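Local coordinates for protein subclass B1 metallo-beta-lactamase (Myroides odoratimimus, PDB 6T5L) that probably hydrolyses carbapenems and other beta-lactam antibiotics as a zinc-dependent subclass B1 metallo-beta-lactamase, at residues A[15-26]-A[29-41]. Numbering follows the deposited sequence.
Sequences DSLIVYQTENLI and KLSNHIYEHISFL
Leu17 and Lys29 form one antiparallel hydrogen-bonded pair and Ile26 and Ile38 another, so strand 25-29 is held between strands 17-21 and 34-41. In the first pair Lys29 N reaches Leu17 O at 2.6 Å and Leu17 N returns a more bent bond to Lys29 O. In the second, Ile26 N meets Ile38 O at 2.8 Å in a nearly straight bond (N-H...O 172°), and Ile38 N gives the return bond to Ile26 O. Beyond this pair a water bridges the two backbones, donating to Asn24 O and accepting from Phe40 N (2.7 Å). Ile26 and Ile38 lie on the same sheet face, CB to CB 4.1 Å. CG1 of Ile26 lies beside the backbone N (chi1 -64°), anti to the carbonyl carbon, and carries CD1 to the ring edge of Phe40, 3.9 Å from CZ; that ring also makes a cation-pi contact with Lys48. Near the first pair, Val19 touches Lys29 CB with CG1 and sets CG2 against the edge of the Tyr35 ring, in its plane, 4.0 Å from CD2. Ser16 CB packs on Leu30 CD2 at 3.5 Å. Leu25 faces helix 71-83, touching Glu76 and Leu77. Strand 17-21 carries a classic beta bulge, where Val19 and Tyr20 lie opposite the single residue Ile27. These antiparallel strands open the N-terminal sheet of the alpha-beta/beta-alpha sandwich of metallo-beta-lactamases.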
ATOM      1  N   ASP A  15      19.415  -2.256   7.587  0.50 65.29           N
ATOM      2  CA  ASP A  15      18.970  -3.145   6.521  0.50 70.57           C
ATOM      3  C   ASP A  15      17.923  -4.141   7.041  0.50 73.94           C
ATOM      4  O   ASP A  15      17.550  -4.109   8.225  0.50 75.17           O
ATOM      5  CB  ASP A  15      20.154  -3.883   5.898  0.50 74.85           C
ATOM      6  CG  ASP A  15      20.078  -3.932   4.358  0.50 75.17           C
ATOM      7  OD1 ASP A  15      20.949  -4.602   3.766  0.50 80.54           O
ATOM      8  OD2 ASP A  15      19.153  -3.340   3.736  0.50 69.92           O
ATOM      9  N   SER A  16      17.462  -5.033   6.165  1.00 72.27           N
ATOM     10  CA  SER A  16      16.152  -5.643   6.336  1.00 69.99           C
ATOM     11  C   SER A  16      16.239  -7.119   6.696  1.00 69.92           C
ATOM     12  O   SER A  16      17.009  -7.870   6.094  1.00 75.57           O
ATOM     13  CB  SER A  16      15.312  -5.510   5.073  1.00 71.54           C
ATOM     14  OG  SER A  16      15.599  -6.570   4.194  1.00 73.10           O
ATOM     15  N   LEU A  17      15.427  -7.530   7.666  1.00 62.91           N
ATOM     16  CA  LEU A  17      15.305  -8.930   8.052  1.00 60.28           C
ATOM     17  C   LEU A  17      14.059  -9.511   7.420  1.00 53.61           C
ATOM     18  O   LEU A  17      13.004  -8.865   7.430  1.00 49.15           O
ATOM     19  CB  LEU A  17      15.185  -9.095   9.560  1.00 60.75           C
ATOM     20  CG  LEU A  17      16.310  -8.616  10.446  1.00 68.28           C
ATOM     21  CD1 LEU A  17      15.853  -8.800  11.900  1.00 71.42           C
ATOM     22  CD2 LEU A  17      17.624  -9.378  10.163  1.00 71.03           C
ATOM     23  N   ILE A  18      14.188 -10.698   6.841  1.00 55.12           N
ATOM     24  CA  ILE A  18      13.012 -11.464   6.448  1.00 57.00           C
ATOM     25  C   ILE A  18      12.407 -12.048   7.716  1.00 49.90           C
ATOM     26  O   ILE A  18      13.074 -12.775   8.440  1.00 49.24           O
ATOM     27  CB  ILE A  18      13.383 -12.585   5.467  1.00 64.28           C
ATOM     28  CG1 ILE A  18      13.879 -12.014   4.136  1.00 71.46           C
ATOM     29  CG2 ILE A  18      12.180 -13.562   5.319  1.00 62.70           C
ATOM     30  CD1 ILE A  18      14.844 -12.944   3.419  1.00 81.40           C
ATOM     31  N   VAL A  19      11.167 -11.708   8.028  1.00 49.24           N
ATOM     32  CA  VAL A  19      10.606 -12.268   9.251  1.00 49.71           C
ATOM     33  C   VAL A  19       9.536 -13.320   8.990  1.00 48.84           C
ATOM     34  O   VAL A  19       9.050 -13.914   9.938  1.00 51.16           O
ATOM     35  CB  VAL A  19      10.073 -11.153  10.155  1.00 48.43           C
ATOM     36  CG1 VAL A  19      11.249 -10.322  10.638  1.00 50.62           C
ATOM     37  CG2 VAL A  19       9.066 -10.359   9.398  1.00 48.21           C
ATOM     38  N   TYR A  20       9.173 -13.575   7.737  1.00 50.62           N
ATOM     39  CA  TYR A  20       8.181 -14.594   7.373  1.00 47.69           C
ATOM     40  C   TYR A  20       8.342 -14.849   5.889  1.00 45.89           C
ATOM     41  O   TYR A  20       8.470 -13.894   5.115  1.00 48.02           O
ATOM     42  CB  TYR A  20       6.765 -14.118   7.700  1.00 45.99           C
ATOM     43  CG  TYR A  20       5.653 -15.097   7.335  1.00 49.43           C
ATOM     44  CD1 TYR A  20       5.098 -15.123   6.052  1.00 50.27           C
ATOM     45  CD2 TYR A  20       5.144 -15.961   8.274  1.00 49.11           C
ATOM     46  CE1 TYR A  20       4.079 -16.013   5.731  1.00 50.40           C
ATOM     47  CE2 TYR A  20       4.154 -16.848   7.979  1.00 46.73           C
ATOM     48  CZ  TYR A  20       3.598 -16.874   6.706  1.00 50.72           C
ATOM     49  OH  TYR A  20       2.565 -17.781   6.407  1.00 52.10           O
ATOM     50  N   GLN A  21       8.325 -16.101   5.462  1.00 46.94           N
ATOM     51  CA  GLN A  21       8.425 -16.366   4.033  1.00 51.17           C
ATOM     52  C   GLN A  21       7.875 -17.748   3.705  1.00 52.41           C
ATOM     53  O   GLN A  21       8.198 -18.755   4.360  1.00 50.47           O
ATOM     54  CB  GLN A  21       9.875 -16.255   3.547  1.00 62.28           C
ATOM     55  CG  GLN A  21      10.087 -16.601   2.074  1.00 75.76           C
ATOM     56  CD  GLN A  21      11.526 -16.379   1.612  0.50 89.20           C
ATOM     57  OE1 GLN A  21      12.477 -16.615   2.360  0.50 93.58           O
ATOM     58  NE2 GLN A  21      11.686 -15.950   0.364  0.50 93.77           N
ATOM     59  N   THR A  22       7.163 -17.782   2.595  1.00 54.78           N
ATOM     60  CA  THR A  22       6.266 -18.842   2.156  1.00 54.50           C
ATOM     61  C   THR A  22       6.131 -18.621   0.653  1.00 53.09           C
ATOM     62  O   THR A  22       6.504 -17.564   0.140  1.00 50.39           O
ATOM     63  CB  THR A  22       4.957 -18.695   2.951  1.00 55.52           C
ATOM     64  OG1 THR A  22       5.098 -19.311   4.260  1.00 58.06           O
ATOM     65  CG2 THR A  22       3.817 -19.122   2.237  1.00 55.04           C
ATOM     66  N   GLU A  23       5.640 -19.625  -0.060  1.00 57.34           N
ATOM     67  CA  GLU A  23       5.391 -19.437  -1.483  1.00 63.49           C
ATOM     68  C   GLU A  23       4.364 -18.334  -1.738  1.00 56.48           C
ATOM     69  O   GLU A  23       4.335 -17.762  -2.831  1.00 52.83           O
ATOM     70  CB  GLU A  23       4.909 -20.744  -2.114  1.00 74.24           C
ATOM     71  CG  GLU A  23       3.552 -21.209  -1.581  1.00 81.15           C
ATOM     72  CD  GLU A  23       2.930 -22.335  -2.396  1.00 87.40           C
ATOM     73  OE1 GLU A  23       3.206 -22.423  -3.611  1.00 87.84           O
ATOM     74  OE2 GLU A  23       2.148 -23.121  -1.820  1.00 89.38           O
ATOM     75  N   ASN A  24       3.488 -18.054  -0.778  1.00 55.28           N
ATOM     76  CA  ASN A  24       2.416 -17.093  -1.003  1.00 51.94           C
ATOM     77  C   ASN A  24       2.669 -15.703  -0.434  1.00 48.52           C
ATOM     78  O   ASN A  24       1.962 -14.772  -0.819  1.00 47.46           O
ATOM     79  CB  ASN A  24       1.104 -17.569  -0.369  1.00 52.54           C
ATOM     80  CG  ASN A  24       0.592 -18.865  -0.979  1.00 53.98           C
ATOM     81  OD1 ASN A  24       0.622 -19.035  -2.181  1.00 57.05           O
ATOM     82  ND2 ASN A  24       0.112 -19.752  -0.147  1.00 55.26           N
ATOM     83  N   LEU A  25       3.604 -15.552   0.504  1.00 46.27           N
ATOM     84  CA  LEU A  25       3.732 -14.330   1.287  1.00 46.63           C
ATOM     85  C   LEU A  25       5.159 -14.156   1.795  1.00 45.59           C
ATOM     86  O   LEU A  25       5.672 -15.046   2.466  1.00 47.02           O
ATOM     87  CB  LEU A  25       2.787 -14.367   2.506  1.00 46.33           C
ATOM     88  CG  LEU A  25       2.805 -13.148   3.406  1.00 44.05           C
ATOM     89  CD1 LEU A  25       2.315 -11.951   2.538  1.00 48.00           C
ATOM     90  CD2 LEU A  25       1.984 -13.252   4.664  1.00 43.88           C
ATOM     91  N   ILE A  26       5.768 -13.009   1.529  1.00 43.07           N
ATOM     92  CA  ILE A  26       7.034 -12.616   2.156  1.00 42.98           C
ATOM     93  C   ILE A  26       6.839 -11.357   2.977  1.00 43.19           C
ATOM     94  O   ILE A  26       6.183 -10.399   2.522  1.00 40.91           O
ATOM     95  CB  ILE A  26       8.130 -12.368   1.116  1.00 43.90           C
ATOM     96  CG1 ILE A  26       8.435 -13.678   0.392  1.00 45.93           C
ATOM     97  CG2 ILE A  26       9.469 -11.881   1.776  1.00 46.61           C
ATOM     98  CD1 ILE A  26       8.860 -13.459  -0.974  1.00 52.49           C
ATOM     99  N   LYS A  29      11.152  -7.049   7.480  1.00 40.80           N
ATOM    100  CA  LYS A  29      11.240  -6.036   8.509  1.00 42.13           C
ATOM    101  C   LYS A  29      12.258  -4.981   8.080  1.00 45.24           C
ATOM    102  O   LYS A  29      13.436  -5.291   7.918  1.00 45.10           O
ATOM    103  CB  LYS A  29      11.643  -6.674   9.842  1.00 42.82           C
ATOM    104  CG  LYS A  29      11.719  -5.604  10.976  1.00 45.62           C
ATOM    105  CD  LYS A  29      11.854  -6.200  12.380  1.00 49.92           C
ATOM    106  CE  LYS A  29      11.844  -5.060  13.356  1.00 54.99           C
ATOM    107  NZ  LYS A  29      11.847  -5.535  14.760  1.00 63.54           N
ATOM    108  N   LEU A  30      11.812  -3.743   7.884  1.00 45.04           N
ATOM    109  CA  LEU A  30      12.710  -2.658   7.455  1.00 46.95           C
ATOM    110  C   LEU A  30      13.152  -1.736   8.587  1.00 49.07           C
ATOM    111  O   LEU A  30      14.213  -1.124   8.488  1.00 53.07           O
ATOM    112  CB  LEU A  30      12.004  -1.790   6.375  1.00 47.58           C
ATOM    113  CG  LEU A  30      11.375  -2.526   5.192  1.00 47.56           C
ATOM    114  CD1 LEU A  30      10.938  -1.532   4.114  1.00 51.83           C
ATOM    115  CD2 LEU A  30      12.415  -3.539   4.679  1.00 51.33           C
ATOM    116  N   SER A  31      12.348  -1.581   9.627  1.00 47.58           N
ATOM    117  CA  SER A  31      12.697  -0.792  10.820  1.00 52.36           C
ATOM    118  C   SER A  31      11.960  -1.431  12.003  1.00 55.02           C
ATOM    119  O   SER A  31      11.286  -2.461  11.849  1.00 52.84           O
ATOM    120  CB  SER A  31      12.256   0.674  10.679  1.00 49.32           C
ATOM    121  OG  SER A  31      10.775   0.743  10.759  1.00 47.55           O
ATOM    122  N   ASN A  32      11.956  -0.729  13.139  1.00 52.24           N
ATOM    123  CA  ASN A  32      11.213  -1.203  14.296  1.00 57.06           C
ATOM    124  C   ASN A  32       9.698  -1.102  14.069  1.00 51.79           C
ATOM    125  O   ASN A  32       8.950  -1.901  14.625  1.00 47.41           O
ATOM    126  CB  ASN A  32      11.666  -0.436  15.552  1.00 66.70           C
ATOM    127  CG  ASN A  32      13.158  -0.706  15.899  1.00 73.91           C
ATOM    128  OD1 ASN A  32      13.658  -1.825  15.708  1.00 71.97           O
ATOM    129  ND2 ASN A  32      13.850   0.303  16.408  1.00 77.14           N
ATOM    130  N   HIS A  33       9.224  -0.190  13.228  1.00 47.68           N
ATOM    131  CA  HIS A  33       7.794  -0.059  13.017  1.00 50.31           C
ATOM    132  C   HIS A  33       7.323  -0.443  11.626  1.00 48.40           C
ATOM    133  O   HIS A  33       6.112  -0.410  11.370  1.00 42.93           O
ATOM    134  CB  HIS A  33       7.348   1.383  13.274  1.00 50.07           C
ATOM    135  CG  HIS A  33       7.765   1.901  14.604  1.00 53.88           C
ATOM    136  ND1 HIS A  33       7.210   1.463  15.785  1.00 54.98           N
ATOM    137  CD2 HIS A  33       8.715   2.805  14.946  1.00 56.30           C
ATOM    138  CE1 HIS A  33       7.799   2.075  16.800  1.00 56.18           C
ATOM    139  NE2 HIS A  33       8.705   2.900  16.316  1.00 64.95           N
ATOM    140  N   ILE A  34       8.224  -0.741  10.704  1.00 46.81           N
ATOM    141  CA  ILE A  34       7.845  -0.768   9.306  1.00 45.72           C
ATOM    142  C   ILE A  34       8.256  -2.094   8.703  1.00 41.73           C
ATOM    143  O   ILE A  34       9.440  -2.374   8.570  1.00 41.72           O
ATOM    144  CB  ILE A  34       8.472   0.389   8.503  1.00 44.43           C
ATOM    145  CG1 ILE A  34       7.900   1.721   8.911  1.00 47.89           C
ATOM    146  CG2 ILE A  34       8.320   0.110   6.988  1.00 43.09           C
ATOM    147  CD1 ILE A  34       6.488   1.938   8.576  1.00 47.92           C
ATOM    148  N   TYR A  35       7.284  -2.813   8.213  1.00 38.12           N
ATOM    149  CA  TYR A  35       7.420  -4.101   7.573  1.00 41.49           C
ATOM    150  C   TYR A  35       6.810  -3.952   6.180  1.00 41.89           C
ATOM    151  O   TYR A  35       5.873  -3.175   5.997  1.00 41.33           O
ATOM    152  CB  TYR A  35       6.659  -5.187   8.379  1.00 39.31           C
ATOM    153  CG  TYR A  35       7.180  -5.479   9.800  1.00 41.32           C
ATOM    154  CD1 TYR A  35       6.957  -4.608  10.823  1.00 42.48           C
ATOM    155  CD2 TYR A  35       7.802  -6.676  10.096  1.00 41.74           C
ATOM    156  CE1 TYR A  35       7.404  -4.851  12.081  1.00 46.95           C
ATOM    157  CE2 TYR A  35       8.275  -6.953  11.394  1.00 45.15           C
ATOM    158  CZ  TYR A  35       8.065  -6.032  12.379  1.00 48.29           C
ATOM    159  OH  TYR A  35       8.487  -6.256  13.675  1.00 53.00           O
ATOM    160  N   GLU A  36       7.388  -4.644   5.209  1.00 41.47           N
ATOM    161  CA  GLU A  36       6.922  -4.727   3.836  1.00 37.21           C
ATOM    162  C   GLU A  36       6.368  -6.142   3.614  1.00 41.45           C
ATOM    163  O   GLU A  36       7.004  -7.146   4.011  1.00 42.62           O
ATOM    164  CB  GLU A  36       8.086  -4.444   2.880  1.00 42.45           C
ATOM    165  CG  GLU A  36       7.748  -4.575   1.400  1.00 43.63           C
ATOM    166  CD  GLU A  36       8.920  -4.641   0.442  1.00 47.59           C
ATOM    167  OE1 GLU A  36       8.743  -4.013  -0.620  1.00 48.40           O
ATOM    168  OE2 GLU A  36       9.971  -5.326   0.666  1.00 47.54           O
ATOM    169  N   HIS A  37       5.142  -6.221   3.095  1.00 36.87           N
ATOM    170  CA  HIS A  37       4.558  -7.506   2.725  1.00 35.63           C
ATOM    171  C   HIS A  37       4.586  -7.635   1.208  1.00 37.05           C
ATOM    172  O   HIS A  37       4.355  -6.653   0.478  1.00 39.21           O
ATOM    173  CB  HIS A  37       3.146  -7.702   3.327  1.00 35.96           C
ATOM    174  CG  HIS A  37       2.042  -6.827   2.808  1.00 36.18           C
ATOM    175  ND1 HIS A  37       1.412  -7.066   1.602  1.00 39.86           N
ATOM    176  CD2 HIS A  37       1.322  -5.831   3.411  1.00 36.37           C
ATOM    177  CE1 HIS A  37       0.392  -6.230   1.456  1.00 39.20           C
ATOM    178  NE2 HIS A  37       0.316  -5.468   2.541  1.00 37.88           N
ATOM    179  N   ILE A  38       4.941  -8.821   0.747  1.00 36.97           N
ATOM    180  CA  ILE A  38       5.039  -9.129  -0.687  1.00 43.26           C
ATOM    181  C   ILE A  38       4.230 -10.394  -0.987  1.00 44.05           C
ATOM    182  O   ILE A  38       4.394 -11.418  -0.304  1.00 38.61           O
ATOM    183  CB  ILE A  38       6.505  -9.316  -1.118  1.00 46.17           C
ATOM    184  CG1 ILE A  38       7.374  -8.137  -0.614  1.00 45.38           C
ATOM    185  CG2 ILE A  38       6.652  -9.506  -2.643  1.00 48.80           C
ATOM    186  CD1 ILE A  38       8.904  -8.206  -1.115  1.00 49.80           C
ATOM    187  N   SER A  39       3.331 -10.306  -1.985  1.00 43.76           N
ATOM    188  CA  SER A  39       2.486 -11.426  -2.395  1.00 46.90           C
ATOM    189  C   SER A  39       2.433 -11.420  -3.921  1.00 50.51           C
ATOM    190  O   SER A  39       3.019 -10.548  -4.600  1.00 48.61           O
ATOM    191  CB  SER A  39       1.066 -11.375  -1.759  1.00 45.91           C
ATOM    192  OG  SER A  39       0.385 -10.134  -2.048  1.00 41.27           O
ATOM    193  N   PHE A  40       1.794 -12.442  -4.481  1.00 53.74           N
ATOM    194  CA  PHE A  40       1.973 -12.721  -5.906  1.00 57.71           C
ATOM    195  C   PHE A  40       0.636 -12.801  -6.615  1.00 59.88           C
ATOM    196  O   PHE A  40      -0.208 -13.641  -6.298  1.00 60.63           O
ATOM    197  CB  PHE A  40       2.799 -13.994  -6.086  1.00 56.45           C
ATOM    198  CG  PHE A  40       4.111 -13.917  -5.392  1.00 53.86           C
ATOM    199  CD1 PHE A  40       5.184 -13.251  -5.983  1.00 56.18           C
ATOM    200  CD2 PHE A  40       4.280 -14.483  -4.163  1.00 53.93           C
ATOM    201  CE1 PHE A  40       6.388 -13.154  -5.356  1.00 55.25           C
ATOM    202  CE2 PHE A  40       5.488 -14.403  -3.520  1.00 53.22           C
ATOM    203  CZ  PHE A  40       6.544 -13.721  -4.109  1.00 54.23           C
ATOM    204  N   LEU A  41       0.444 -11.912  -7.565  1.00 61.65           N
ATOM    205  CA  LEU A  41      -0.729 -11.948  -8.412  1.00 64.78           C
ATOM    206  C   LEU A  41      -0.529 -13.025  -9.468  1.00 63.25           C
ATOM    207  O   LEU A  41       0.446 -12.970 -10.217  1.00 63.72           O
ATOM    208  CB  LEU A  41      -0.899 -10.578  -9.047  1.00 67.31           C
ATOM    209  CG  LEU A  41      -2.119  -9.760  -8.665  1.00 70.06           C
ATOM    210  CD1 LEU A  41      -2.111  -8.574  -9.621  1.00 71.37           C
ATOM    211  CD2 LEU A  41      -3.452 -10.471  -8.757  1.00 73.51           C
TER
HETATM  212  O   HOH W   1       0.777 -14.559  -3.148  1.00 40.92           O